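Local coordinates for fumarylacetoacetate hydrolase (Burkholderia xenovorans, PDB 5TI1), which probably hydrolyses fumarylacetoacetate to fumarate and acetoacetate, the last step of phenylalanine and tyrosine breakdown, with a magnesium ion bound in its active site, at residues K222-L227 against F386-E391; L326-R331 against L417-W422; S339-T344 against K398-R403. One frame throughout, in Å; residues are numbered along the deposited sequence.

Contact 1 of 3, residues K222-L227 against F386-E391. With MG (magnesium ion), chain K.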
loop_
_atom_site.group_PDB
_atom_site.type_symbol
_atom_site.label_atom_id
_atom_site.label_comp_id
_atom_site.label_asym_id
_atom_site.label_seq_id
_atom_site.Cartn_x
_atom_site.Cartn_y
_atom_site.Cartn_z
ATOM N N LYS B 222 3.048 -18.068 17.457
ATOM C CA LYS B 222 2.344 -17.034 18.219
ATOM C C LYS B 222 1.424 -16.266 17.267
ATOM O O LYS B 222 1.602 -15.073 17.010
ATOM C CB LYS B 222 3.322 -16.101 18.924
ATOM C CG LYS B 222 4.051 -16.742 20.082
ATOM C CD LYS B 222 4.682 -15.678 20.967
ATOM C CE LYS B 222 5.408 -16.294 22.137
ATOM N NZ LYS B 222 5.966 -15.218 22.986
ATOM N N LEU B 223 0.430 -16.971 16.741
ATOM C CA LEU B 223 -0.550 -16.374 15.851
ATOM C C LEU B 223 -1.637 -15.687 16.666
ATOM O O LEU B 223 -2.242 -16.298 17.559
ATOM C CB LEU B 223 -1.148 -17.448 14.948
ATOM C CG LEU B 223 -2.137 -16.980 13.893
ATOM C CD1 LEU B 223 -1.441 -16.002 12.907
ATOM C CD2 LEU B 223 -2.727 -18.192 13.199
ATOM N N ASP B 224 -1.893 -14.419 16.360
ATOM C CA ASP B 224 -2.758 -13.613 17.204
ATOM C C ASP B 224 -3.699 -12.791 16.334
ATOM O O ASP B 224 -3.457 -12.579 15.140
ATOM C CB ASP B 224 -1.921 -12.710 18.129
ATOM C CG ASP B 224 -2.699 -12.217 19.342
ATOM O OD1 ASP B 224 -3.900 -12.538 19.456
ATOM O OD2 ASP B 224 -2.107 -11.512 20.187
ATOM N N ILE B 225 -4.796 -12.355 16.948
ATOM C CA ILE B 225 -5.677 -11.357 16.350
ATOM C C ILE B 225 -5.189 -9.973 16.733
ATOM O O ILE B 225 -4.371 -9.816 17.648
ATOM C CB ILE B 225 -7.135 -11.514 16.815
ATOM C CG1 ILE B 225 -7.258 -11.029 18.265
ATOM C CG2 ILE B 225 -7.611 -12.947 16.643
ATOM C CD1 ILE B 225 -8.655 -11.040 18.804
ATOM N N GLU B 226 -5.717 -8.958 16.059
ATOM C CA GLU B 226 -5.708 -7.595 16.575
ATOM C C GLU B 226 -7.088 -7.029 16.300
ATOM O O GLU B 226 -7.442 -6.790 15.138
ATOM C CB GLU B 226 -4.608 -6.734 15.946
ATOM C CG GLU B 226 -3.210 -7.234 16.287
ATOM C CD GLU B 226 -2.160 -6.143 16.273
ATOM O OE1 GLU B 226 -1.186 -6.240 17.049
ATOM O OE2 GLU B 226 -2.309 -5.193 15.491
ATOM N N LEU B 227 -7.878 -6.881 17.366
ATOM C CA LEU B 227 -9.214 -6.311 17.267
ATOM C C LEU B 227 -9.099 -4.828 16.957
ATOM O O LEU B 227 -8.502 -4.075 17.735
ATOM C CB LEU B 227 -9.986 -6.522 18.569
ATOM C CG LEU B 227 -11.207 -5.611 18.742
ATOM C CD1 LEU B 227 -12.307 -5.995 17.780
ATOM C CD2 LEU B 227 -11.722 -5.698 20.167
ATOM N N PHE B 386 -9.201 -6.528 26.532
ATOM C CA PHE B 386 -8.033 -6.313 25.691
ATOM C C PHE B 386 -8.281 -6.875 24.296
ATOM O O PHE B 386 -9.033 -7.838 24.113
ATOM C CB PHE B 386 -6.791 -6.962 26.301
ATOM C CG PHE B 386 -6.484 -6.500 27.695
ATOM C CD1 PHE B 386 -6.930 -5.269 28.151
ATOM C CD2 PHE B 386 -5.744 -7.297 28.554
ATOM C CE1 PHE B 386 -6.654 -4.844 29.443
ATOM C CE2 PHE B 386 -5.464 -6.874 29.850
ATOM C CZ PHE B 386 -5.918 -5.646 30.291
ATOM N N GLY B 387 -7.639 -6.267 23.307
ATOM C CA GLY B 387 -7.894 -6.585 21.919
ATOM C C GLY B 387 -6.980 -7.606 21.281
ATOM O O GLY B 387 -6.985 -7.722 20.049
ATOM N N SER B 388 -6.206 -8.357 22.063
ATOM C CA SER B 388 -5.340 -9.380 21.500
ATOM C C SER B 388 -5.132 -10.491 22.517
ATOM O O SER B 388 -5.144 -10.249 23.723
ATOM C CB SER B 388 -3.982 -8.799 21.085
ATOM O OG SER B 388 -3.239 -8.396 22.223
ATOM N N LEU B 389 -4.921 -11.717 22.018
ATOM C CA LEU B 389 -4.549 -12.806 22.916
ATOM C C LEU B 389 -3.232 -12.515 23.613
ATOM O O LEU B 389 -3.036 -12.932 24.761
ATOM C CB LEU B 389 -4.462 -14.138 22.163
ATOM C CG LEU B 389 -5.751 -14.870 21.788
ATOM C CD1 LEU B 389 -6.621 -15.074 23.009
ATOM C CD2 LEU B 389 -6.523 -14.133 20.711
ATOM N N LEU B 390 -2.322 -11.796 22.942
ATOM C CA LEU B 390 -1.082 -11.376 23.587
ATOM C C LEU B 390 -1.364 -10.639 24.897
ATOM O O LEU B 390 -0.726 -10.904 25.924
ATOM C CB LEU B 390 -0.266 -10.502 22.632
ATOM C CG LEU B 390 0.960 -9.830 23.260
ATOM C CD1 LEU B 390 2.021 -10.865 23.619
ATOM C CD2 LEU B 390 1.528 -8.724 22.360
ATOM N N GLU B 391 -2.335 -9.725 24.889
ATOM C CA GLU B 391 -2.696 -9.040 26.128
ATOM C C GLU B 391 -3.558 -9.925 27.021
ATOM O O GLU B 391 -3.305 -10.033 28.225
ATOM C CB GLU B 391 -3.428 -7.735 25.829
ATOM C CG GLU B 391 -2.653 -6.753 24.956
ATOM C CD GLU B 391 -3.568 -5.746 24.324
ATOM O OE1 GLU B 391 -3.794 -4.688 24.936
ATOM O OE2 GLU B 391 -4.084 -6.022 23.221
HETATM MG MG MG K . -2.622 -3.682 13.962
#
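Asp224 OD2 is gripped twice, by the amide of Leu390, with N 2.8 Å from OD2, and by a salt bridge to Arg264. The Leu390 N-H comes from the syn side, tilted 34° out of the carboxylate plane. The other oxygen, OD1, offers its syn lone pair to Leu389 N at 2.9 Å, and a weak bond from Ile225 N also reaches it. A chi1 of -160°, with CG anti to the backbone N, carries the carboxylate across to the start of helix 389-392, where one oxygen meets each of two successive N-H groups; the helix end would be expected to favour its negative charge. Ser388 caps that turn: Glu391 N donates to Ser388 OG at 3.1 Å, and OG in turn donates to Glu391 OE2 at 2.7 Å. Further along, the backbones join through a bond of 3.0 Å from Leu227 N to Gly387 O. Between these two fastenings Ile225 CG1 rests on Leu389 CD2 at 4.0 Å, the side chains crossing at a slant. Glu226 turns the other way, its OE2 binding the magnesium ion at 2.2 Å together with Asp153, Glu228 and Asp260, while its OE1 forms a salt bridge with Arg264, the second-shell residue that holds this ligand and is itself held by Asp224. Strand 223-233 pairs here with strand 252-263, helix 264-270 brings Arg264 against Ser388 and Leu390, and Val164 and Met167 of helix 158-168 pack on Leu390.

Contact 2 of 3, residues L326-R331 against L417-W422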
loop_
_atom_site.group_PDB
_atom_site.type_symbol
_atom_site.label_atom_id
_atom_site.label_comp_id
_atom_site.label_asym_id
_atom_site.label_seq_id
_atom_site.Cartn_x
_atom_site.Cartn_y
_atom_site.Cartn_z
ATOM N N LEU B 326 -17.688 -3.677 21.001
ATOM C CA LEU B 326 -16.957 -4.677 20.231
ATOM C C LEU B 326 -16.784 -5.956 21.042
ATOM O O LEU B 326 -16.585 -5.907 22.262
ATOM C CB LEU B 326 -15.586 -4.133 19.812
ATOM C CG LEU B 326 -15.575 -2.837 19.004
ATOM C CD1 LEU B 326 -14.178 -2.248 18.990
ATOM C CD2 LEU B 326 -16.065 -3.051 17.584
ATOM N N GLU B 327 -16.852 -7.103 20.355
ATOM C CA GLU B 327 -16.686 -8.409 20.977
ATOM C C GLU B 327 -15.920 -9.320 20.031
ATOM O O GLU B 327 -15.968 -9.164 18.809
ATOM C CB GLU B 327 -18.031 -9.076 21.331
ATOM C CG GLU B 327 -18.912 -8.252 22.261
ATOM C CD GLU B 327 -20.078 -9.046 22.839
ATOM O OE1 GLU B 327 -20.205 -10.243 22.511
ATOM O OE2 GLU B 327 -20.864 -8.465 23.623
ATOM N N VAL B 328 -15.215 -10.283 20.607
ATOM C CA VAL B 328 -14.509 -11.291 19.834
ATOM C C VAL B 328 -14.861 -12.643 20.429
ATOM O O VAL B 328 -14.889 -12.798 21.655
ATOM C CB VAL B 328 -12.983 -11.060 19.830
ATOM C CG1 VAL B 328 -12.251 -12.192 19.093
ATOM C CG2 VAL B 328 -12.642 -9.679 19.203
ATOM N N THR B 329 -15.170 -13.604 19.571
ATOM C CA THR B 329 -15.341 -14.979 20.004
ATOM C C THR B 329 -14.296 -15.849 19.326
ATOM O O THR B 329 -13.790 -15.527 18.240
ATOM C CB THR B 329 -16.760 -15.508 19.718
ATOM O OG1 THR B 329 -16.977 -15.600 18.308
ATOM C CG2 THR B 329 -17.816 -14.582 20.343
ATOM N N LEU B 330 -13.951 -16.942 20.007
ATOM C CA LEU B 330 -13.015 -17.932 19.497
ATOM C C LEU B 330 -13.702 -19.282 19.593
ATOM O O LEU B 330 -14.235 -19.631 20.650
ATOM C CB LEU B 330 -11.701 -17.927 20.298
ATOM C CG LEU B 330 -10.499 -18.729 19.765
ATOM C CD1 LEU B 330 -9.203 -18.162 20.315
ATOM C CD2 LEU B 330 -10.595 -20.220 20.083
ATOM N N ARG B 331 -13.716 -20.027 18.497
ATOM C CA ARG B 331 -14.329 -21.352 18.519
ATOM C C ARG B 331 -13.323 -22.400 18.072
ATOM O O ARG B 331 -12.918 -22.403 16.894
ATOM C CB ARG B 331 -15.584 -21.405 17.648
ATOM C CG ARG B 331 -16.256 -22.768 17.693
ATOM C CD ARG B 331 -17.687 -22.730 17.204
ATOM N NE ARG B 331 -17.774 -22.263 15.829
ATOM C CZ ARG B 331 -17.441 -22.995 14.772
ATOM N NH1 ARG B 331 -16.987 -24.234 14.935
ATOM N NH2 ARG B 331 -17.548 -22.484 13.549
ATOM N N LEU B 417 -11.980 -17.237 14.528
ATOM C CA LEU B 417 -11.985 -15.993 15.292
ATOM C C LEU B 417 -13.009 -15.059 14.667
ATOM O O LEU B 417 -12.938 -14.784 13.464
ATOM C CB LEU B 417 -10.595 -15.353 15.308
ATOM C CG LEU B 417 -9.600 -15.872 16.357
ATOM C CD1 LEU B 417 -10.020 -15.420 17.752
ATOM C CD2 LEU B 417 -9.390 -17.391 16.317
ATOM N N THR B 418 -13.961 -14.581 15.477
ATOM C CA THR B 418 -15.052 -13.753 14.972
ATOM C C THR B 418 -15.127 -12.440 15.737
ATOM O O THR B 418 -15.412 -12.429 16.940
ATOM C CB THR B 418 -16.390 -14.489 15.058
ATOM O OG1 THR B 418 -16.289 -15.758 14.393
ATOM C CG2 THR B 418 -17.470 -13.667 14.386
ATOM N N LEU B 419 -14.921 -11.338 15.027
ATOM C CA LEU B 419 -15.158 -9.995 15.555
ATOM C C LEU B 419 -16.593 -9.578 15.274
ATOM O O LEU B 419 -17.125 -9.837 14.189
ATOM C CB LEU B 419 -14.214 -8.974 14.909
ATOM C CG LEU B 419 -12.800 -8.733 15.431
ATOM C CD1 LEU B 419 -12.000 -9.976 15.390
ATOM C CD2 LEU B 419 -12.108 -7.628 14.605
ATOM N N ALA B 420 -17.214 -8.911 16.250
ATOM C CA ALA B 420 -18.566 -8.404 16.095
ATOM C C ALA B 420 -18.657 -7.044 16.772
ATOM O O ALA B 420 -17.906 -6.747 17.705
ATOM C CB ALA B 420 -19.608 -9.356 16.695
ATOM N N GLY B 421 -19.594 -6.225 16.315
ATOM C CA GLY B 421 -19.690 -4.871 16.830
ATOM C C GLY B 421 -21.033 -4.246 16.559
ATOM O O GLY B 421 -21.668 -4.515 15.536
ATOM N N TRP B 422 -21.453 -3.368 17.476
ATOM C CA TRP B 422 -22.683 -2.618 17.287
ATOM C C TRP B 422 -22.654 -1.378 18.164
ATOM O O TRP B 422 -21.954 -1.330 19.181
ATOM C CB TRP B 422 -23.920 -3.470 17.608
ATOM C CG TRP B 422 -23.857 -4.092 18.953
ATOM C CD1 TRP B 422 -24.270 -3.542 20.143
ATOM C CD2 TRP B 422 -23.349 -5.387 19.263
ATOM N NE1 TRP B 422 -24.034 -4.417 21.168
ATOM C CE2 TRP B 422 -23.473 -5.562 20.655
ATOM C CE3 TRP B 422 -22.791 -6.419 18.496
ATOM C CZ2 TRP B 422 -23.066 -6.730 21.298
ATOM C CZ3 TRP B 422 -22.387 -7.575 19.136
ATOM C CH2 TRP B 422 -22.529 -7.724 20.523
HETATM O O HOH W 1 -15.543 -17.440 16.534
#
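Leu417 lies alongside Leu330, both pointing the same way from the sheet, with Leu417 CD1 3.8 Å from Leu330 CD1. The same CD1 methyl also reaches Val328 CG1, while Leu417 CD2 lies against Leu330 CG. Next, Thr418 forms a hydrogen-bonded antiparallel pair with Thr329: Thr418 N donates to Thr329 O, and Thr329 N returns a bond to Thr418 O, each 2.9 Å long. Their side chains emerge together on the opposite face, where one water joins the two hydroxyls, 2.8 Å from Thr418 OG1 and 2.9 Å from Thr329 OG1. Leu419 returns to the leucine side in a non-hydrogen-bonded pair with Val328, its CD1 resting 3.9 Å from Val328 CG2. Strands 321-331 and 416-424 belong to the curved mixed sheet of the C-terminal domain, part of the beta-sandwich roll of FAH-family enzymes, and this leucine and valine face packs on strands 223-233 and 252-263, which carry metal ligands. Ala420 makes the second hydrogen-bonded pair, exchanging backbone bonds with Glu327. Gly421 then sits opposite Leu326, whose CD2 methyl approaches Gly421 CA at 4.1 Å. Trp422 has CG between its backbone N and carbonyl carbon (chi1 53°), which swings the indole back along the strands to Glu327: Trp422 CH2 is 3.6 Å from Glu327 OE2, with carboxylate and ring planes 59° apart. The indole also makes a cation-pi contact with Arg429, while Glu327 has a long, weak ion pair with Arg343.

Contact 3 of 3, residues S339-T344 against K398-R403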
loop_
_atom_site.group_PDB
_atom_site.type_symbol
_atom_site.label_atom_id
_atom_site.label_comp_id
_atom_site.label_asym_id
_atom_site.label_seq_id
_atom_site.Cartn_x
_atom_site.Cartn_y
_atom_site.Cartn_z
ATOM N N SER B 339 -16.760 -19.236 22.169
ATOM C CA SER B 339 -16.610 -18.635 23.489
ATOM C C SER B 339 -16.125 -17.200 23.332
ATOM O O SER B 339 -15.176 -16.940 22.582
ATOM C CB SER B 339 -15.634 -19.446 24.342
ATOM O OG SER B 339 -16.055 -20.800 24.437
ATOM N N THR B 340 -16.780 -16.268 24.016
ATOM C CA THR B 340 -16.330 -14.880 23.954
ATOM C C THR B 340 -15.027 -14.727 24.730
ATOM O O THR B 340 -14.889 -15.240 25.842
ATOM C CB THR B 340 -17.401 -13.938 24.503
ATOM O OG1 THR B 340 -18.606 -14.076 23.734
ATOM C CG2 THR B 340 -16.925 -12.496 24.419
ATOM N N ILE B 341 -14.048 -14.060 24.130
ATOM C CA ILE B 341 -12.747 -13.892 24.763
ATOM C C ILE B 341 -12.446 -12.444 25.124
ATOM O O ILE B 341 -11.527 -12.203 25.924
ATOM C CB ILE B 341 -11.616 -14.463 23.886
ATOM C CG1 ILE B 341 -11.533 -13.704 22.552
ATOM C CG2 ILE B 341 -11.807 -15.976 23.714
ATOM C CD1 ILE B 341 -10.212 -13.892 21.816
ATOM N N THR B 342 -13.170 -11.478 24.565
ATOM C CA THR B 342 -13.023 -10.105 25.023
ATOM C C THR B 342 -14.269 -9.312 24.651
ATOM O O THR B 342 -14.993 -9.671 23.718
ATOM C CB THR B 342 -11.759 -9.456 24.446
ATOM O OG1 THR B 342 -11.517 -8.213 25.114
ATOM C CG2 THR B 342 -11.885 -9.235 22.936
ATOM N N ARG B 343 -14.526 -8.254 25.426
ATOM C CA ARG B 343 -15.579 -7.281 25.147
ATOM C C ARG B 343 -15.013 -5.904 25.459
ATOM O O ARG B 343 -14.545 -5.680 26.576
ATOM C CB ARG B 343 -16.834 -7.537 25.995
ATOM C CG ARG B 343 -17.481 -8.915 25.842
ATOM C CD ARG B 343 -18.559 -9.138 26.925
ATOM N NE ARG B 343 -19.300 -10.384 26.720
ATOM C CZ ARG B 343 -18.874 -11.590 27.095
ATOM N NH1 ARG B 343 -17.698 -11.730 27.697
ATOM N NH2 ARG B 343 -19.618 -12.667 26.858
ATOM N N THR B 344 -15.028 -4.994 24.490
ATOM C CA THR B 344 -14.489 -3.656 24.731
ATOM C C THR B 344 -15.316 -2.639 23.945
ATOM O O THR B 344 -16.452 -2.918 23.548
ATOM C CB THR B 344 -12.991 -3.604 24.383
ATOM O OG1 THR B 344 -12.450 -2.342 24.797
ATOM C CG2 THR B 344 -12.776 -3.764 22.888
ATOM N N LYS B 398 -0.914 -16.309 31.664
ATOM C CA LYS B 398 -2.206 -16.749 32.184
ATOM C C LYS B 398 -3.073 -17.093 30.983
ATOM O O LYS B 398 -3.849 -16.252 30.504
ATOM C CB LYS B 398 -2.858 -15.686 33.068
ATOM N N PRO B 399 -2.963 -18.322 30.471
ATOM C CA PRO B 399 -3.809 -18.743 29.351
ATOM C C PRO B 399 -5.285 -18.492 29.634
ATOM O O PRO B 399 -5.743 -18.546 30.777
ATOM C CB PRO B 399 -3.514 -20.245 29.226
ATOM C CG PRO B 399 -2.168 -20.427 29.828
ATOM C CD PRO B 399 -2.090 -19.414 30.944
ATOM N N LEU B 400 -6.022 -18.220 28.567
ATOM C CA LEU B 400 -7.449 -17.948 28.639
ATOM C C LEU B 400 -8.240 -19.252 28.727
ATOM O O LEU B 400 -8.022 -20.173 27.932
ATOM C CB LEU B 400 -7.851 -17.148 27.398
ATOM C CG LEU B 400 -8.999 -16.146 27.387
ATOM C CD1 LEU B 400 -8.905 -15.153 28.549
ATOM C CD2 LEU B 400 -8.966 -15.424 26.060
ATOM N N GLU B 401 -9.151 -19.339 29.697
ATOM C CA GLU B 401 -10.029 -20.495 29.840
ATOM C C GLU B 401 -11.313 -20.226 29.062
ATOM O O GLU B 401 -12.054 -19.292 29.388
ATOM C CB GLU B 401 -10.329 -20.780 31.315
ATOM N N LEU B 402 -11.567 -21.032 28.031
ATOM C CA LEU B 402 -12.689 -20.792 27.130
ATOM C C LEU B 402 -13.991 -21.223 27.791
ATOM O O LEU B 402 -14.067 -22.307 28.376
ATOM C CB LEU B 402 -12.498 -21.540 25.809
ATOM C CG LEU B 402 -11.383 -21.097 24.862
ATOM C CD1 LEU B 402 -11.285 -22.025 23.665
ATOM C CD2 LEU B 402 -11.594 -19.657 24.404
ATOM N N ARG B 403 -15.017 -20.372 27.673
ATOM C CA ARG B 403 -16.297 -20.609 28.333
ATOM C C ARG B 403 -16.879 -21.980 27.992
ATOM O O ARG B 403 -17.430 -22.659 28.864
ATOM C CB ARG B 403 -17.275 -19.494 27.958
ATOM C CG ARG B 403 -18.750 -19.841 28.090
ATOM C CD ARG B 403 -19.261 -19.732 29.504
ATOM N NE ARG B 403 -20.717 -19.602 29.502
ATOM C CZ ARG B 403 -21.456 -19.352 30.577
ATOM N NH1 ARG B 403 -20.883 -19.201 31.766
ATOM N NH2 ARG B 403 -22.773 -19.251 30.461
HETATM O O HOH W 2 -14.335 -17.534 27.195
#
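This is a mainly apolar contact at the margin of the C-terminal domain, where strand 339-345 is overlaid by the chain that follows helix 389-392. Leu400 and Leu402 of that chain, on either side of Glu401 in sequence, close on Ile341. Leu400 meets it at about a right angle, pressing its CD2 methyl on Ile341 CB at 3.6 Å. Leu402 instead lies side by side with the isoleucine, its CD2 3.8 Å from Ile341 CG2. Ile341 CG2 stands anti to the carbonyl carbon while CG1 lies between it and the backbone N (chi1 63°), and this leaves the CG2 methyl for both leucines. Leu389 and Leu392 of helix 389-392 continue the apolar cluster. A water also bridges the backbones, donating to Thr340 O at 2.7 Å and accepting from Arg403 N at 3.0 Å. Nearby, Ser339 sets its CB and OG against Leu402 CB and the start of Arg403, and its hydroxyl is hydrogen-bonded to Glu404 N. Strand 339-345 itself is irregular here: Ile341 has a nearly helical psi of -16°, and both Ile341 and Thr342 bond to the backbone of Val328, consistent with a beta bulge.

The three contacts form one continuous block on the same side of the chain's centre, their centres 11 to 12 Å apart, all within the C-terminal hydrolase domain. Along the chain 222-227 comes first, then 326-331, 339-344, 386-391, 398-403 and 417-422, so contact 1 interleaves with both others while contact 3 falls between the two strands of contact 2. Strand 321-331 is shared ground: it pairs with 416-424 in contact 2 and with 339-345, the strand of contact 3. Ile225 and Leu227 of contact 1 pack on Leu417, Leu419 and Val328, and Leu389 reaches Ile341 and Leu400. The strand bearing the metal ligand Glu226 is thereby backed by the sheet of strands 321-331, 339-345 and 416-424.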